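Long-range contacts in DNA ligase (Alteromonas mediterranea, PDB 6GDR), which probably seals nicks in duplex DNA as a minimal Lig E enzyme, joining strand ends through an adenylate intermediate: residues 55-60 and 123-128; 62-67 and 155-160; 129-134 and 160-165; 221-226 and 262-267. All coordinates share one frame; numbering follows the deposited sequence.

Contacts 1, 2 and 3 belong to the nucleotidyltransferase part of the chain and lie on one side of its centre, while contact 4 sits in the OB-fold part, about 44 Å from contact 3 between centres. Contact 3 is the buried one, two parallel strands held by backbone hydrogen bonds and reaching the AMP pocket. Contacts 1 and 2 are partly buried loop packings; W60 O of contact 1 meets N158 ND2 of contact 2 at 2.9 Å, probably as a hydrogen bond. T160 is common to contacts 2 and 3. Tryptophan packing dominates contact 1, an asparagine bond joins the loops of contact 2, and contact 4 relies on a histidine and a valine at the surface.

Contact 1 of 4, residues 55-60 and 123-128; sequences IDAPAW and KRWAKV. Unlike the reference sequence in segment 55-60: D56 (reference Ala). Unlike the reference sequence in segment 123-128: V128 (reference Ile).
Two largely irregular segments pass at a distance here, their closest CA atoms, those of A57 and W125, being 7.7 Å apart, and the indole of W125 spans the gap. One face of that indole is covered by the chain at A57 and P58. P58 CD sits 3.5 Å from the centroid of the five-membered ring, only 8° off its normal, and A57 CB lies 3.7 Å from the centroid of the six-membered ring, so both make CH-pi contacts. Proline suits this place because its CD, bonded to the backbone N, carries slightly polarised C-H groups that can point at the indole face, and alanine because its single methyl rests on the indole without forcing it away. At the edge, I55 CG2 meets CH2 of W125 at 3.5 Å in the ring plane. W125 reaches this position with CG anti to its carbonyl carbon (chi1 -65°), and F61 adds an edge-to-face ring. The second tryptophan, W60, is exposed; the rim of its ring comes to W125 O, with CH2 3.5 Å away, and to the backbone of A126. Were W125 cut back to an alanine, P58 and A57 would probably lose the surface they lie on, and a gap would be likely to open beside I55. Across this junction between the loop before helix 59-62 and the one before strand 129-134, cohesion comes from dispersion and CH-pi attraction, which depend on close shape matching.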
loop_
_atom_site.group_PDB
_atom_site.type_symbol
_atom_site.label_atom_id
_atom_site.label_comp_id
_atom_site.label_asym_id
_atom_site.label_seq_id
_atom_site.Cartn_x
_atom_site.Cartn_y
_atom_site.Cartn_z
ATOM N N ILE D 55 -8.326 12.037 10.724
ATOM C CA ILE D 55 -9.350 11.470 9.855
ATOM C C ILE D 55 -10.704 11.835 10.448
ATOM O O ILE D 55 -10.981 11.542 11.616
ATOM C CB ILE D 55 -9.188 9.947 9.721
ATOM C CG1 ILE D 55 -7.833 9.621 9.080
ATOM C CG2 ILE D 55 -10.326 9.356 8.898
ATOM C CD1 ILE D 55 -7.485 8.144 9.066
ATOM N N ASP D 56 -11.548 12.487 9.646
ATOM C CA ASP D 56 -12.829 13.004 10.126
ATOM C C ASP D 56 -13.907 11.956 9.864
ATOM O O ASP D 56 -14.665 12.016 8.893
ATOM C CB ASP D 56 -13.152 14.333 9.454
ATOM C CG ASP D 56 -14.307 15.055 10.115
ATOM O OD1 ASP D 56 -14.811 14.556 11.145
ATOM O OD2 ASP D 56 -14.715 16.119 9.606
ATOM N N ALA D 57 -13.977 10.969 10.771
ATOM C CA ALA D 57 -14.920 9.873 10.631
ATOM C C ALA D 57 -16.149 10.101 11.503
ATOM O O ALA D 57 -16.061 10.738 12.557
ATOM C CB ALA D 57 -14.267 8.546 11.024
ATOM N N PRO D 58 -17.317 9.593 11.104
ATOM C CA PRO D 58 -18.504 9.735 11.957
ATOM C C PRO D 58 -18.299 9.072 13.312
ATOM O O PRO D 58 -17.498 8.146 13.462
ATOM C CB PRO D 58 -19.608 9.037 11.153
ATOM C CG PRO D 58 -19.124 9.045 9.747
ATOM C CD PRO D 58 -17.636 8.932 9.827
ATOM N N ALA D 59 -19.040 9.559 14.309
ATOM C CA ALA D 59 -18.916 9.013 15.658
ATOM C C ALA D 59 -19.356 7.556 15.708
ATOM O O ALA D 59 -18.748 6.741 16.410
ATOM C CB ALA D 59 -19.732 9.854 16.639
ATOM N N TRP D 60 -20.415 7.209 14.972
ATOM C CA TRP D 60 -20.889 5.829 14.969
ATOM C C TRP D 60 -19.851 4.883 14.381
ATOM O O TRP D 60 -19.810 3.701 14.744
ATOM C CB TRP D 60 -22.201 5.721 14.190
ATOM C CG TRP D 60 -22.079 6.095 12.743
ATOM C CD1 TRP D 60 -22.352 7.309 12.185
ATOM C CD2 TRP D 60 -21.652 5.246 11.669
ATOM N NE1 TRP D 60 -22.122 7.270 10.830
ATOM C CE2 TRP D 60 -21.691 6.015 10.490
ATOM C CE3 TRP D 60 -21.239 3.913 11.591
ATOM C CZ2 TRP D 60 -21.334 5.494 9.247
ATOM C CZ3 TRP D 60 -20.886 3.398 10.357
ATOM C CH2 TRP D 60 -20.935 4.187 9.202
ATOM N N LYS D 123 -22.832 10.017 4.641
ATOM C CA LYS D 123 -22.959 8.673 5.188
ATOM C C LYS D 123 -22.225 7.668 4.304
ATOM O O LYS D 123 -22.580 6.485 4.269
ATOM C CB LYS D 123 -24.438 8.295 5.313
ATOM N N ARG D 124 -21.199 8.131 3.588
ATOM C CA ARG D 124 -20.455 7.276 2.672
ATOM C C ARG D 124 -19.606 6.243 3.398
ATOM O O ARG D 124 -19.146 5.288 2.765
ATOM C CB ARG D 124 -19.575 8.142 1.767
ATOM C CG ARG D 124 -20.303 9.346 1.175
ATOM C CD ARG D 124 -19.578 9.915 -0.037
ATOM N NE ARG D 124 -18.428 10.740 0.325
ATOM C CZ ARG D 124 -17.590 11.279 -0.556
ATOM N NH1 ARG D 124 -16.571 12.019 -0.139
ATOM N NH2 ARG D 124 -17.765 11.077 -1.855
ATOM N N TRP D 125 -19.399 6.404 4.705
ATOM C CA TRP D 125 -18.632 5.450 5.496
ATOM C C TRP D 125 -19.389 4.158 5.770
ATOM O O TRP D 125 -18.861 3.298 6.484
ATOM C CB TRP D 125 -18.228 6.087 6.827
ATOM C CG TRP D 125 -17.298 7.251 6.687
ATOM C CD1 TRP D 125 -17.580 8.466 6.132
ATOM C CD2 TRP D 125 -15.935 7.315 7.122
ATOM N NE1 TRP D 125 -16.475 9.280 6.188
ATOM C CE2 TRP D 125 -15.451 8.597 6.792
ATOM C CE3 TRP D 125 -15.076 6.413 7.755
ATOM C CZ2 TRP D 125 -14.149 8.998 7.074
ATOM C CZ3 TRP D 125 -13.782 6.812 8.034
ATOM C CH2 TRP D 125 -13.331 8.093 7.693
ATOM N N ALA D 126 -20.599 3.999 5.232
ATOM C CA ALA D 126 -21.416 2.837 5.569
ATOM C C ALA D 126 -20.684 1.537 5.254
ATOM O O ALA D 126 -20.665 0.609 6.071
ATOM C CB ALA D 126 -22.747 2.902 4.821
ATOM N N LYS D 127 -20.070 1.454 4.074
ATOM C CA LYS D 127 -19.404 0.239 3.625
ATOM C C LYS D 127 -17.889 0.302 3.804
ATOM O O LYS D 127 -17.160 -0.447 3.144
ATOM C CB LYS D 127 -19.763 -0.041 2.165
ATOM C CG LYS D 127 -21.190 -0.547 1.977
ATOM C CD LYS D 127 -21.312 -2.024 2.335
ATOM C CE LYS D 127 -22.744 -2.410 2.682
ATOM N NZ LYS D 127 -23.031 -2.267 4.138
ATOM N N VAL D 128 -17.405 1.170 4.687
ATOM C CA VAL D 128 -15.990 1.245 5.025
ATOM C C VAL D 128 -15.754 0.435 6.289
ATOM O O VAL D 128 -16.611 0.364 7.179
ATOM C CB VAL D 128 -15.530 2.707 5.209
ATOM C CG1 VAL D 128 -14.077 2.768 5.668
ATOM C CG2 VAL D 128 -15.708 3.482 3.913
#

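Contact 2 of 4, residues 62-67 and 155-160; sequences TANWPK and ATPNPT
N158 and the carbonyl of A63 form the firm point of this contact: ND2 donates to A63 O over 3.0 Å at 162°, in the carbonyl plane and on a lone pair. Asparagine fits because its two ends do different work. With CG anti to the backbone N (chi1 -161°), the amide reaches across the gap, while OD1 turns back to accept from T160 N at 3.1 Å, closing an Asx turn. Beside it the indole of W65 is buried, its NE1 3.1 Å from T160 OG1, which lies at the ring edge; the ring and the N158 amide stand 68° apart. T62 and W65 bound a type II turn, and T62 CA packs over one face of the indole.

The other end is looser. The exposed N64 and P157 meet chiefly through carbons, N64 CB to P157 CG at 3.8 Å, and cross at about a right angle. On the side of strand 161-163, P66 CG lies 3.6 Å from T156 OG1, a hydroxyl hydrogen-bonded to L152 O in helix 142-154. The contact thus joins the loop after helix 59-62 to the one linking helix 142-154 with strand 161-163, and W65 reaches inward against F130 and F161 of neighbouring strands.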
loop_
_atom_site.group_PDB
_atom_site.type_symbol
_atom_site.label_atom_id
_atom_site.label_comp_id
_atom_site.label_asym_id
_atom_site.label_seq_id
_atom_site.Cartn_x
_atom_site.Cartn_y
_atom_site.Cartn_z
ATOM N N THR D 62 -16.777 4.759 14.974
ATOM C CA THR D 62 -15.830 4.381 16.015
ATOM C C THR D 62 -16.514 4.047 17.335
ATOM O O THR D 62 -15.827 3.812 18.334
ATOM C CB THR D 62 -14.812 5.504 16.236
ATOM O OG1 THR D 62 -15.469 6.646 16.798
ATOM C CG2 THR D 62 -14.151 5.899 14.924
ATOM N N ALA D 63 -17.843 4.018 17.363
ATOM C CA ALA D 63 -18.560 3.762 18.603
ATOM C C ALA D 63 -18.198 2.393 19.160
ATOM O O ALA D 63 -18.231 1.387 18.445
ATOM C CB ALA D 63 -20.067 3.856 18.368
ATOM N N ASN D 64 -17.843 2.361 20.444
ATOM C CA ASN D 64 -17.546 1.143 21.194
ATOM C C ASN D 64 -16.243 0.481 20.768
ATOM O O ASN D 64 -15.992 -0.670 21.148
ATOM C CB ASN D 64 -18.688 0.123 21.088
ATOM C CG ASN D 64 -20.000 0.662 21.624
ATOM O OD1 ASN D 64 -20.996 0.734 20.906
ATOM N ND2 ASN D 64 -20.004 1.046 22.896
ATOM N N TRP D 65 -15.398 1.168 19.996
ATOM C CA TRP D 65 -14.101 0.611 19.657
ATOM C C TRP D 65 -13.251 0.468 20.920
ATOM O O TRP D 65 -13.498 1.137 21.926
ATOM C CB TRP D 65 -13.380 1.499 18.642
ATOM C CG TRP D 65 -13.841 1.314 17.227
ATOM C CD1 TRP D 65 -15.024 0.777 16.810
ATOM C CD2 TRP D 65 -13.118 1.661 16.039
ATOM N NE1 TRP D 65 -15.084 0.773 15.437
ATOM C CE2 TRP D 65 -13.925 1.309 14.941
ATOM C CE3 TRP D 65 -11.866 2.235 15.801
ATOM C CZ2 TRP D 65 -13.522 1.515 13.623
ATOM C CZ3 TRP D 65 -11.467 2.438 14.493
ATOM C CH2 TRP D 65 -12.292 2.079 13.420
ATOM N N PRO D 66 -12.243 -0.405 20.893
ATOM C CA PRO D 66 -11.379 -0.561 22.069
ATOM C C PRO D 66 -10.684 0.742 22.436
ATOM O O PRO D 66 -10.626 1.695 21.655
ATOM C CB PRO D 66 -10.366 -1.627 21.630
ATOM C CG PRO D 66 -11.034 -2.356 20.519
ATOM C CD PRO D 66 -11.884 -1.346 19.817
ATOM N N LYS D 67 -10.149 0.771 23.654
ATOM C CA LYS D 67 -9.412 1.927 24.163
ATOM C C LYS D 67 -7.911 1.642 24.162
ATOM O O LYS D 67 -7.225 1.723 25.182
ATOM C CB LYS D 67 -9.906 2.292 25.560
ATOM C CG LYS D 67 -11.369 2.724 25.621
ATOM C CD LYS D 67 -11.636 4.018 24.856
ATOM C CE LYS D 67 -10.868 5.195 25.442
ATOM N NZ LYS D 67 -11.271 6.491 24.829
ATOM N N ALA D 155 -14.840 -8.753 21.535
ATOM C CA ALA D 155 -15.332 -7.867 22.579
ATOM C C ALA D 155 -15.732 -6.497 22.043
ATOM O O ALA D 155 -15.849 -5.546 22.824
ATOM C CB ALA D 155 -14.277 -7.713 23.675
ATOM N N THR D 156 -15.943 -6.376 20.736
ATOM C CA THR D 156 -16.319 -5.109 20.112
ATOM C C THR D 156 -17.606 -5.318 19.324
ATOM O O THR D 156 -17.600 -6.068 18.326
ATOM C CB THR D 156 -15.208 -4.595 19.200
ATOM O OG1 THR D 156 -14.026 -4.354 19.974
ATOM C CG2 THR D 156 -15.627 -3.300 18.507
ATOM N N PRO D 157 -18.720 -4.689 19.714
ATOM C CA PRO D 157 -19.976 -4.915 18.980
ATOM C C PRO D 157 -20.006 -4.276 17.604
ATOM O O PRO D 157 -20.771 -4.734 16.746
ATOM C CB PRO D 157 -21.037 -4.296 19.900
ATOM C CG PRO D 157 -20.301 -3.244 20.656
ATOM C CD PRO D 157 -18.907 -3.769 20.851
ATOM N N ASN D 158 -19.205 -3.250 17.360
ATOM C CA ASN D 158 -19.268 -2.522 16.097
ATOM C C ASN D 158 -18.657 -3.360 14.977
ATOM O O ASN D 158 -17.493 -3.769 15.091
ATOM C CB ASN D 158 -18.533 -1.192 16.226
ATOM C CG ASN D 158 -18.930 -0.200 15.153
ATOM O OD1 ASN D 158 -19.313 -0.580 14.046
ATOM N ND2 ASN D 158 -18.846 1.086 15.480
ATOM N N PRO D 159 -19.383 -3.640 13.888
ATOM C CA PRO D 159 -18.790 -4.428 12.795
ATOM C C PRO D 159 -17.796 -3.652 11.945
ATOM O O PRO D 159 -17.110 -4.266 11.116
ATOM C CB PRO D 159 -20.010 -4.850 11.969
ATOM C CG PRO D 159 -21.001 -3.772 12.203
ATOM C CD PRO D 159 -20.793 -3.311 13.620
ATOM N N THR D 160 -17.699 -2.331 12.113
ATOM C CA THR D 160 -16.691 -1.567 11.385
ATOM C C THR D 160 -15.283 -1.951 11.820
ATOM O O THR D 160 -14.338 -1.840 11.030
ATOM C CB THR D 160 -16.908 -0.069 11.592
ATOM O OG1 THR D 160 -16.855 0.235 12.991
ATOM C CG2 THR D 160 -18.257 0.360 11.028
#

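Contact 3 of 4, residues 129-134 and 160-165; sequences RFMAFD and TFAVVS. With AMP (adenosine monophosphate), chain G.
M131 and A162 meet on one face of a parallel strand pair, SD to CB at 3.7 Å, while F130 and F161 lie side by side on the other, pointing the same way. The pair closes a beta-alpha-beta unit, with helix 142-154 linking strands 129-134 and 161-163. Alanine at A162 is small enough for the thioether to settle against its methyl, and the bent methionine chain also places SD over one face of the R129 guanidinium. The branched V164 fills the next position: CG2 lies 3.7 Å from M131 CB and near F133 CB, and CG1 faces AMP N6 at 3.7 Å.

F133 forms a wall of the nucleotide pocket. Its CG stands between the backbone N and the carbonyl carbon (chi1 52°), which turns the ring so that the adenine lies over one face, N3 4.0 Å above its centre. Replacing F133 with an alanine would remove that aromatic surface and is likely to let the adenine shift on this side.

Between the strands the polar contacts are all backbone. A162 N donates to F130 O and A132 N to A162 O, each over 3.1 Å with the donor well above the carbonyl plane. The first and last bonds of the register are straighter: F130 N to T160 O at 174°, and V164 N to A132 O at 176° over 2.9 Å.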
loop_
_atom_site.group_PDB
_atom_site.type_symbol
_atom_site.label_atom_id
_atom_site.label_comp_id
_atom_site.label_asym_id
_atom_site.label_seq_id
_atom_site.Cartn_x
_atom_site.Cartn_y
_atom_site.Cartn_z
ATOM N N ARG D 129 -14.578 -0.184 6.372
ATOM C CA ARG D 129 -14.200 -0.979 7.530
ATOM C C ARG D 129 -12.761 -0.667 7.913
ATOM O O ARG D 129 -11.957 -0.218 7.093
ATOM C CB ARG D 129 -14.359 -2.483 7.260
ATOM C CG ARG D 129 -15.800 -2.927 7.065
ATOM C CD ARG D 129 -15.930 -4.436 7.175
ATOM N NE ARG D 129 -15.237 -5.128 6.092
ATOM C CZ ARG D 129 -14.986 -6.433 6.075
ATOM N NH1 ARG D 129 -14.350 -6.973 5.044
ATOM N NH2 ARG D 129 -15.363 -7.201 7.090
ATOM N N PHE D 130 -12.447 -0.913 9.183
ATOM C CA PHE D 130 -11.111 -0.689 9.730
ATOM C C PHE D 130 -10.442 -2.052 9.864
ATOM O O PHE D 130 -10.611 -2.755 10.861
ATOM C CB PHE D 130 -11.191 0.046 11.063
ATOM C CG PHE D 130 -9.858 0.263 11.721
ATOM C CD1 PHE D 130 -9.035 1.302 11.321
ATOM C CD2 PHE D 130 -9.433 -0.564 12.746
ATOM C CE1 PHE D 130 -7.809 1.507 11.928
ATOM C CE2 PHE D 130 -8.209 -0.365 13.355
ATOM C CZ PHE D 130 -7.397 0.673 12.947
ATOM N N MET D 131 -9.677 -2.426 8.841
ATOM C CA MET D 131 -9.022 -3.733 8.789
ATOM C C MET D 131 -7.720 -3.651 9.576
ATOM O O MET D 131 -6.650 -3.382 9.029
ATOM C CB MET D 131 -8.777 -4.148 7.343
ATOM C CG MET D 131 -9.990 -3.984 6.432
ATOM S SD MET D 131 -11.436 -4.913 6.983
ATOM C CE MET D 131 -10.831 -6.595 6.882
ATOM N N ALA D 132 -7.813 -3.886 10.882
ATOM C CA ALA D 132 -6.640 -3.815 11.743
ATOM C C ALA D 132 -5.656 -4.927 11.403
ATOM O O ALA D 132 -6.051 -6.061 11.114
ATOM C CB ALA D 132 -7.053 -3.911 13.211
ATOM N N PHE D 133 -4.361 -4.598 11.439
ATOM C CA PHE D 133 -3.316 -5.564 11.123
ATOM C C PHE D 133 -2.167 -5.603 12.119
ATOM O O PHE D 133 -1.315 -6.490 12.000
ATOM C CB PHE D 133 -2.739 -5.296 9.722
ATOM C CG PHE D 133 -2.298 -3.876 9.499
ATOM C CD1 PHE D 133 -1.074 -3.432 9.971
ATOM C CD2 PHE D 133 -3.099 -2.991 8.798
ATOM C CE1 PHE D 133 -0.664 -2.128 9.760
ATOM C CE2 PHE D 133 -2.694 -1.687 8.582
ATOM C CZ PHE D 133 -1.475 -1.255 9.065
ATOM N N ASP D 134 -2.105 -4.692 13.087
ATOM C CA ASP D 134 -1.027 -4.730 14.067
ATOM C C ASP D 134 -1.326 -3.741 15.184
ATOM O O ASP D 134 -2.176 -2.857 15.047
ATOM C CB ASP D 134 0.328 -4.408 13.424
ATOM C CG ASP D 134 1.502 -4.879 14.264
ATOM O OD1 ASP D 134 1.270 -5.463 15.342
ATOM O OD2 ASP D 134 2.658 -4.667 13.842
ATOM N N THR D 160 -17.699 -2.331 12.113
ATOM C CA THR D 160 -16.691 -1.567 11.385
ATOM C C THR D 160 -15.283 -1.951 11.820
ATOM O O THR D 160 -14.338 -1.840 11.030
ATOM C CB THR D 160 -16.908 -0.069 11.592
ATOM O OG1 THR D 160 -16.855 0.235 12.991
ATOM C CG2 THR D 160 -18.257 0.360 11.028
ATOM N N PHE D 161 -15.125 -2.396 13.063
ATOM C CA PHE D 161 -13.839 -2.871 13.553
ATOM C C PHE D 161 -13.646 -4.318 13.117
ATOM O O PHE D 161 -14.404 -5.203 13.531
ATOM C CB PHE D 161 -13.772 -2.747 15.073
ATOM C CG PHE D 161 -12.434 -3.103 15.654
ATOM C CD1 PHE D 161 -11.487 -2.123 15.899
ATOM C CD2 PHE D 161 -12.125 -4.419 15.960
ATOM C CE1 PHE D 161 -10.255 -2.447 16.435
ATOM C CE2 PHE D 161 -10.895 -4.749 16.496
ATOM C CZ PHE D 161 -9.959 -3.762 16.734
ATOM N N ALA D 162 -12.644 -4.558 12.275
ATOM C CA ALA D 162 -12.350 -5.884 11.755
ATOM C C ALA D 162 -10.867 -6.177 11.950
ATOM O O ALA D 162 -10.107 -5.346 12.453
ATOM C CB ALA D 162 -12.745 -5.997 10.277
ATOM N N VAL D 163 -10.458 -7.377 11.546
ATOM C CA VAL D 163 -9.075 -7.822 11.673
ATOM C C VAL D 163 -8.688 -8.527 10.384
ATOM O O VAL D 163 -9.399 -9.428 9.923
ATOM C CB VAL D 163 -8.878 -8.759 12.883
ATOM C CG1 VAL D 163 -7.407 -9.130 13.039
ATOM C CG2 VAL D 163 -9.403 -8.109 14.156
ATOM N N VAL D 164 -7.562 -8.117 9.797
ATOM C CA VAL D 164 -7.103 -8.732 8.559
ATOM C C VAL D 164 -6.903 -10.222 8.782
ATOM O O VAL D 164 -6.307 -10.646 9.781
ATOM C CB VAL D 164 -5.813 -8.056 8.077
ATOM C CG1 VAL D 164 -5.235 -8.794 6.879
ATOM C CG2 VAL D 164 -6.082 -6.597 7.721
ATOM N N SER D 165 -7.403 -11.025 7.848
ATOM C CA SER D 165 -7.255 -12.470 7.944
ATOM C C SER D 165 -5.795 -12.857 7.745
ATOM O O SER D 165 -5.142 -12.401 6.801
ATOM C CB SER D 165 -8.133 -13.164 6.904
ATOM O OG SER D 165 -9.494 -12.809 7.070
HETATM P P AMP G . 3.530 0.637 1.072
HETATM O O1P AMP G . 2.160 0.174 0.635
HETATM O O2P AMP G . 4.721 0.316 0.200
HETATM O "O5'" AMP G . 3.807 0.045 2.543
HETATM C "C5'" AMP G . 2.924 -0.936 3.078
HETATM C "C4'" AMP G . 1.632 -0.273 3.552
HETATM O "O4'" AMP G . 0.511 -1.095 3.217
HETATM C "C3'" AMP G . 1.573 -0.015 5.049
HETATM O "O3'" AMP G . 1.631 1.393 5.301
HETATM C "C2'" AMP G . 0.256 -0.605 5.514
HETATM O "O2'" AMP G . -0.522 0.355 6.230
HETATM C "C1'" AMP G . -0.479 -1.028 4.247
HETATM N N9 AMP G . -1.208 -2.325 4.308
HETATM C C8 AMP G . -2.318 -2.564 3.583
HETATM N N7 AMP G . -2.793 -3.813 3.810
HETATM C C5 AMP G . -1.978 -4.397 4.702
HETATM C C6 AMP G . -1.913 -5.716 5.369
HETATM N N6 AMP G . -2.840 -6.662 5.108
HETATM N N1 AMP G . -0.905 -5.940 6.237
HETATM C C2 AMP G . 0.024 -5.002 6.499
HETATM N N3 AMP G . 0.022 -3.784 5.924
HETATM C C4 AMP G . -0.934 -3.418 5.035
#

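Contact 4 of 4, residues 221-226 and 262-267; sequences LAHFAG and PAVGSW. Unlike the reference sequence in segment 221-226: F224 (reference Leu), A225 (reference Pro). Unlike the reference sequence in segment 262-267: V264 (reference Ile).
V264 lies against the backbone of L221 and the ring of H223, and these three residues hold most of the buried surface. The two methyls of V264 divide the work. CG1, anti to the backbone N, comes within 3.3 Å of L221 O, whereas CG2 turns to the imidazole of H223, 3.6 Å from NE2. A beta-branched residue suits the place because one short side chain can present a methyl to each neighbour. H223 begins off to one side, but its ring swings toward the loop, and NE2 donates to P262 O over 3.0 Å. That bond is bent, 132° at the hydrogen, with the acceptor 30° out of the ring plane. Through its contact with V264 CG2 the same imidazole also takes part in apolar packing.

The contact belongs to the OB-fold part of the ligase, where strand 214-225 lies between strands 234-240 and 267-272 of an antiparallel sheet. L221 and A222 both face L238 in a classic beta bulge. Leading into strand 267-272, a type II turn runs from A263 to S266; within it G265 has a positive phi (95°), and at its backbone angles a CB would press on the carbonyl O of V264. The turn is closed by S266 N, which donates to A263 O at 3.2 Å.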
loop_
_atom_site.group_PDB
_atom_site.type_symbol
_atom_site.label_atom_id
_atom_site.label_comp_id
_atom_site.label_asym_id
_atom_site.label_seq_id
_atom_site.Cartn_x
_atom_site.Cartn_y
_atom_site.Cartn_z
ATOM N N LEU D 221 6.452 11.696 -26.020
ATOM C CA LEU D 221 5.841 12.767 -26.796
ATOM C C LEU D 221 6.400 14.148 -26.487
ATOM O O LEU D 221 6.288 15.040 -27.333
ATOM C CB LEU D 221 4.323 12.798 -26.558
ATOM C CG LEU D 221 3.549 11.505 -26.817
ATOM C CD1 LEU D 221 2.065 11.734 -26.571
ATOM C CD2 LEU D 221 3.780 10.992 -28.229
ATOM N N ALA D 222 6.984 14.352 -25.311
ATOM C CA ALA D 222 7.483 15.668 -24.931
ATOM C C ALA D 222 8.325 15.521 -23.672
ATOM O O ALA D 222 8.281 14.495 -22.987
ATOM C CB ALA D 222 6.336 16.658 -24.706
ATOM N N HIS D 223 9.097 16.564 -23.382
ATOM C CA HIS D 223 9.924 16.640 -22.189
ATOM C C HIS D 223 9.357 17.684 -21.236
ATOM O O HIS D 223 8.667 18.618 -21.653
ATOM C CB HIS D 223 11.371 17.000 -22.541
ATOM C CG HIS D 223 12.044 16.004 -23.431
ATOM N ND1 HIS D 223 13.335 16.168 -23.889
ATOM C CD2 HIS D 223 11.610 14.828 -23.945
ATOM C CE1 HIS D 223 13.664 15.138 -24.649
ATOM N NE2 HIS D 223 12.636 14.311 -24.699
ATOM N N PHE D 224 9.656 17.517 -19.950
ATOM C CA PHE D 224 9.241 18.463 -18.922
ATOM C C PHE D 224 10.435 18.783 -18.038
ATOM O O PHE D 224 11.091 17.874 -17.520
ATOM C CB PHE D 224 8.087 17.908 -18.085
ATOM C CG PHE D 224 6.750 18.011 -18.760
ATOM C CD1 PHE D 224 6.078 19.220 -18.807
ATOM C CD2 PHE D 224 6.166 16.902 -19.348
ATOM C CE1 PHE D 224 4.849 19.323 -19.427
ATOM C CE2 PHE D 224 4.935 17.000 -19.970
ATOM C CZ PHE D 224 4.277 18.212 -20.009
ATOM N N ALA D 225 10.709 20.074 -17.870
ATOM C CA ALA D 225 11.882 20.507 -17.125
ATOM C C ALA D 225 11.773 20.104 -15.660
ATOM O O ALA D 225 10.710 20.216 -15.043
ATOM C CB ALA D 225 12.049 22.021 -17.238
ATOM N N GLY D 226 12.889 19.631 -15.104
ATOM C CA GLY D 226 12.924 19.271 -13.706
ATOM C C GLY D 226 13.120 20.472 -12.800
ATOM O O GLY D 226 13.590 21.533 -13.210
ATOM N N PRO D 262 15.903 10.394 -23.361
ATOM C CA PRO D 262 15.339 9.822 -24.594
ATOM C C PRO D 262 14.649 10.891 -25.426
ATOM O O PRO D 262 13.729 11.569 -24.962
ATOM C CB PRO D 262 14.350 8.774 -24.072
ATOM C CG PRO D 262 14.879 8.394 -22.732
ATOM C CD PRO D 262 15.491 9.640 -22.164
ATOM N N ALA D 263 15.099 11.036 -26.668
ATOM C CA ALA D 263 14.562 12.062 -27.548
ATOM C C ALA D 263 13.099 11.787 -27.871
ATOM O O ALA D 263 12.636 10.643 -27.845
ATOM C CB ALA D 263 15.375 12.136 -28.841
ATOM N N VAL D 264 12.368 12.858 -28.189
ATOM C CA VAL D 264 10.964 12.719 -28.548
ATOM C C VAL D 264 10.845 11.826 -29.775
ATOM O O VAL D 264 11.674 11.882 -30.693
ATOM C CB VAL D 264 10.327 14.097 -28.796
ATOM C CG1 VAL D 264 8.853 13.949 -29.165
ATOM C CG2 VAL D 264 10.480 14.983 -27.566
ATOM N N GLY D 265 9.805 10.995 -29.795
ATOM C CA GLY D 265 9.571 10.064 -30.875
ATOM C C GLY D 265 10.110 8.670 -30.631
ATOM O O GLY D 265 9.685 7.729 -31.312
ATOM N N SER D 266 11.032 8.514 -29.685
ATOM C CA SER D 266 11.577 7.207 -29.356
ATOM C C SER D 266 10.592 6.436 -28.480
ATOM O O SER D 266 9.543 6.945 -28.077
ATOM C CB SER D 266 12.931 7.357 -28.664
ATOM O OG SER D 266 12.822 8.128 -27.480
ATOM N N TRP D 267 10.929 5.183 -28.186
ATOM C CA TRP D 267 10.112 4.320 -27.345
ATOM C C TRP D 267 10.897 3.928 -26.104
ATOM O O TRP D 267 12.115 3.725 -26.166
ATOM C CB TRP D 267 9.674 3.067 -28.106
ATOM C CG TRP D 267 8.650 3.341 -29.158
ATOM C CD1 TRP D 267 8.871 3.838 -30.408
ATOM C CD2 TRP D 267 7.238 3.129 -29.054
ATOM N NE1 TRP D 267 7.684 3.952 -31.089
ATOM C CE2 TRP D 267 6.666 3.522 -30.279
ATOM C CE3 TRP D 267 6.402 2.646 -28.044
ATOM C CZ2 TRP D 267 5.296 3.448 -30.522
ATOM C CZ3 TRP D 267 5.043 2.573 -28.285
ATOM C CH2 TRP D 267 4.503 2.971 -29.515
#